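Local coordinates for protein carbohydrate binding module (Escherichia coli, PDB 2XFD) that probably binds xylan and also beta-glucans, as a calcium-dependent carbohydrate-binding module, and here holds cellobiose, at residues Y66-N70 with G71-Q75. Numbering follows the deposited sequence.
Sequences YIVVN and GQTRQ. With CA (calcium ion), chain D.
Arg74 lies across Val69 on one face of a beta hairpin with a two-residue loop, in which strands 66-69 and 72-75 are joined by a type I' turn running from Val69 to Gln72. From its CB, 4.2 Å from Ile67 CG1, the arginine runs extended along the sheet; CD brushes Val69 CG2, and that methyl then sits beneath the centre of the guanidinium, 3.7 Å from its plane. A branched valine suits this place because it gives the flat cation a nonpolar floor while leaving the N-H groups at its edge for polar partners. NE donates to Gln72 OE1 at 2.9 Å, in the carbonyl plane of the amide though tilted from the guanidinium plane. Gln72 reaches it with CG anti to its backbone N (chi1 -175°). NH2 donates to a water that in turn donates to Val69 O, and to Val111 O, while NH1 reaches Phe108 O and Asn110 O; one side chain thus ties the hairpin to strand 104-110 and the residue that follows it. Paired backbone bonds join Ile67 to Arg74 and Val69 to Gln72. In the turn, Asn70 and Gly71 both have positive phi; asparagine tolerates this well, and Gly71, having no CB, fits beside the carbonyl of Asn70. On the opposite face, Thr73 CG2 meets Tyr66 CG at 3.9 Å, and Val68 CG1 packs on the Gly71 backbone. Gln75 bends at chi2 (-67°), bringing OE1 near the tyrosine ring's edge and 2.3 Å from calcium, whose shell includes Asp65 O and the carboxylates of Glu77 and Glu98. A neutral amide oxygen ligates without adding negative charge to this acidic site. Hence the hairpin is pinned by an arginine held by several hydrogen bonds near its turn and by a metal at its open end, consistent with a structural role for this calcium, distinct from the sugar-binding one.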
loop_
_atom_site.group_PDB
_atom_site.type_symbol
_atom_site.label_atom_id
_atom_site.label_comp_id
_atom_site.label_asym_id
_atom_site.label_seq_id
_atom_site.Cartn_x
_atom_site.Cartn_y
_atom_site.Cartn_z
ATOM N N TYR A 66 2.616 5.162 5.389
ATOM C CA TYR A 66 2.405 6.316 4.570
ATOM C C TYR A 66 3.121 6.097 3.244
ATOM O O TYR A 66 3.953 5.200 3.107
ATOM C CB TYR A 66 2.851 7.649 5.244
ATOM C CG TYR A 66 4.314 7.672 5.651
ATOM C CD1 TYR A 66 5.320 7.837 4.751
ATOM C CD2 TYR A 66 4.666 7.564 6.980
ATOM C CE1 TYR A 66 6.653 7.922 5.144
ATOM C CE2 TYR A 66 5.972 7.623 7.381
ATOM C CZ TYR A 66 6.964 7.794 6.452
ATOM O OH TYR A 66 8.296 7.832 6.875
ATOM N N ILE A 67 2.832 6.993 2.298
ATOM C CA ILE A 67 3.690 7.198 1.158
ATOM C C ILE A 67 4.133 8.654 1.165
ATOM O O ILE A 67 3.547 9.513 1.812
ATOM C CB ILE A 67 3.047 6.796 -0.210
ATOM C CG1 ILE A 67 1.994 7.791 -0.654
ATOM C CG2 ILE A 67 2.524 5.390 -0.114
ATOM C CD1 ILE A 67 1.470 7.497 -2.037
ATOM N N VAL A 68 5.182 8.958 0.367
ATOM C CA VAL A 68 5.642 10.294 0.140
ATOM C C VAL A 68 5.676 10.494 -1.383
ATOM O O VAL A 68 6.280 9.693 -2.085
ATOM C CB VAL A 68 7.057 10.536 0.728
ATOM C CG1 VAL A 68 7.404 12.020 0.627
ATOM C CG2 VAL A 68 7.149 10.022 2.149
ATOM N N VAL A 69 5.004 11.510 -1.864
ATOM C CA VAL A 69 4.879 11.800 -3.285
ATOM C C VAL A 69 5.517 13.138 -3.561
ATOM O O VAL A 69 4.969 14.170 -3.135
ATOM C CB VAL A 69 3.412 11.776 -3.746
ATOM C CG1 VAL A 69 3.347 11.996 -5.250
ATOM C CG2 VAL A 69 2.709 10.515 -3.335
ATOM N N ASN A 70 6.663 13.196 -4.219
ATOM C CA ASN A 70 7.346 14.442 -4.475
ATOM C C ASN A 70 7.452 15.280 -3.214
ATOM O O ASN A 70 7.282 16.524 -3.216
ATOM C CB ASN A 70 6.678 15.207 -5.633
ATOM C CG ASN A 70 6.705 14.447 -6.931
ATOM O OD1 ASN A 70 7.726 13.794 -7.217
ATOM N ND2 ASN A 70 5.621 14.531 -7.726
ATOM N N GLY A 71 7.789 14.639 -2.095
ATOM C CA GLY A 71 7.994 15.286 -0.851
ATOM C C GLY A 71 6.809 15.450 0.058
ATOM O O GLY A 71 6.995 15.855 1.201
ATOM N N GLN A 72 5.601 15.116 -0.421
ATOM C CA GLN A 72 4.401 15.243 0.396
ATOM C C GLN A 72 4.042 13.889 1.029
ATOM O O GLN A 72 3.753 12.934 0.297
ATOM C CB GLN A 72 3.238 15.721 -0.460
ATOM C CG GLN A 72 1.979 15.993 0.387
ATOM C CD GLN A 72 0.793 16.264 -0.467
ATOM O OE1 GLN A 72 0.390 15.411 -1.251
ATOM N NE2 GLN A 72 0.201 17.470 -0.329
ATOM N N THR A 73 4.065 13.828 2.337
ATOM C CA THR A 73 3.632 12.619 3.050
ATOM C C THR A 73 2.122 12.497 2.983
ATOM O O THR A 73 1.427 13.478 3.317
ATOM C CB THR A 73 4.141 12.627 4.476
ATOM O OG1 THR A 73 5.567 12.565 4.496
ATOM C CG2 THR A 73 3.632 11.486 5.306
ATOM N N ARG A 74 1.613 11.340 2.625
ATOM C CA ARG A 74 0.200 11.027 2.589
ATOM C C ARG A 74 0.007 9.796 3.463
ATOM O O ARG A 74 0.457 8.706 3.101
ATOM C CB ARG A 74 -0.244 10.795 1.135
ATOM C CG ARG A 74 0.053 11.948 0.191
ATOM C CD ARG A 74 -0.482 11.659 -1.150
ATOM N NE ARG A 74 -0.101 12.680 -2.130
ATOM C CZ ARG A 74 -0.375 12.637 -3.414
ATOM N NH1 ARG A 74 -1.101 11.675 -3.931
ATOM N NH2 ARG A 74 0.137 13.581 -4.229
ATOM N N GLN A 75 -0.585 9.965 4.619
ATOM C CA GLN A 75 -0.755 8.863 5.569
ATOM C C GLN A 75 -1.727 7.824 5.030
ATOM O O GLN A 75 -2.805 8.186 4.551
ATOM C CB GLN A 75 -1.261 9.370 6.868
ATOM C CG GLN A 75 -0.316 10.279 7.655
ATOM C CD GLN A 75 0.913 9.581 8.159
ATOM O OE1 GLN A 75 0.964 8.377 8.306
ATOM N NE2 GLN A 75 1.967 10.360 8.434
HETATM CA CA CA D . 0.627 6.291 9.262
HETATM O O HOH W 1 2.519 15.323 -4.016
HETATM O O HOH W 2 1.490 7.144 11.305
#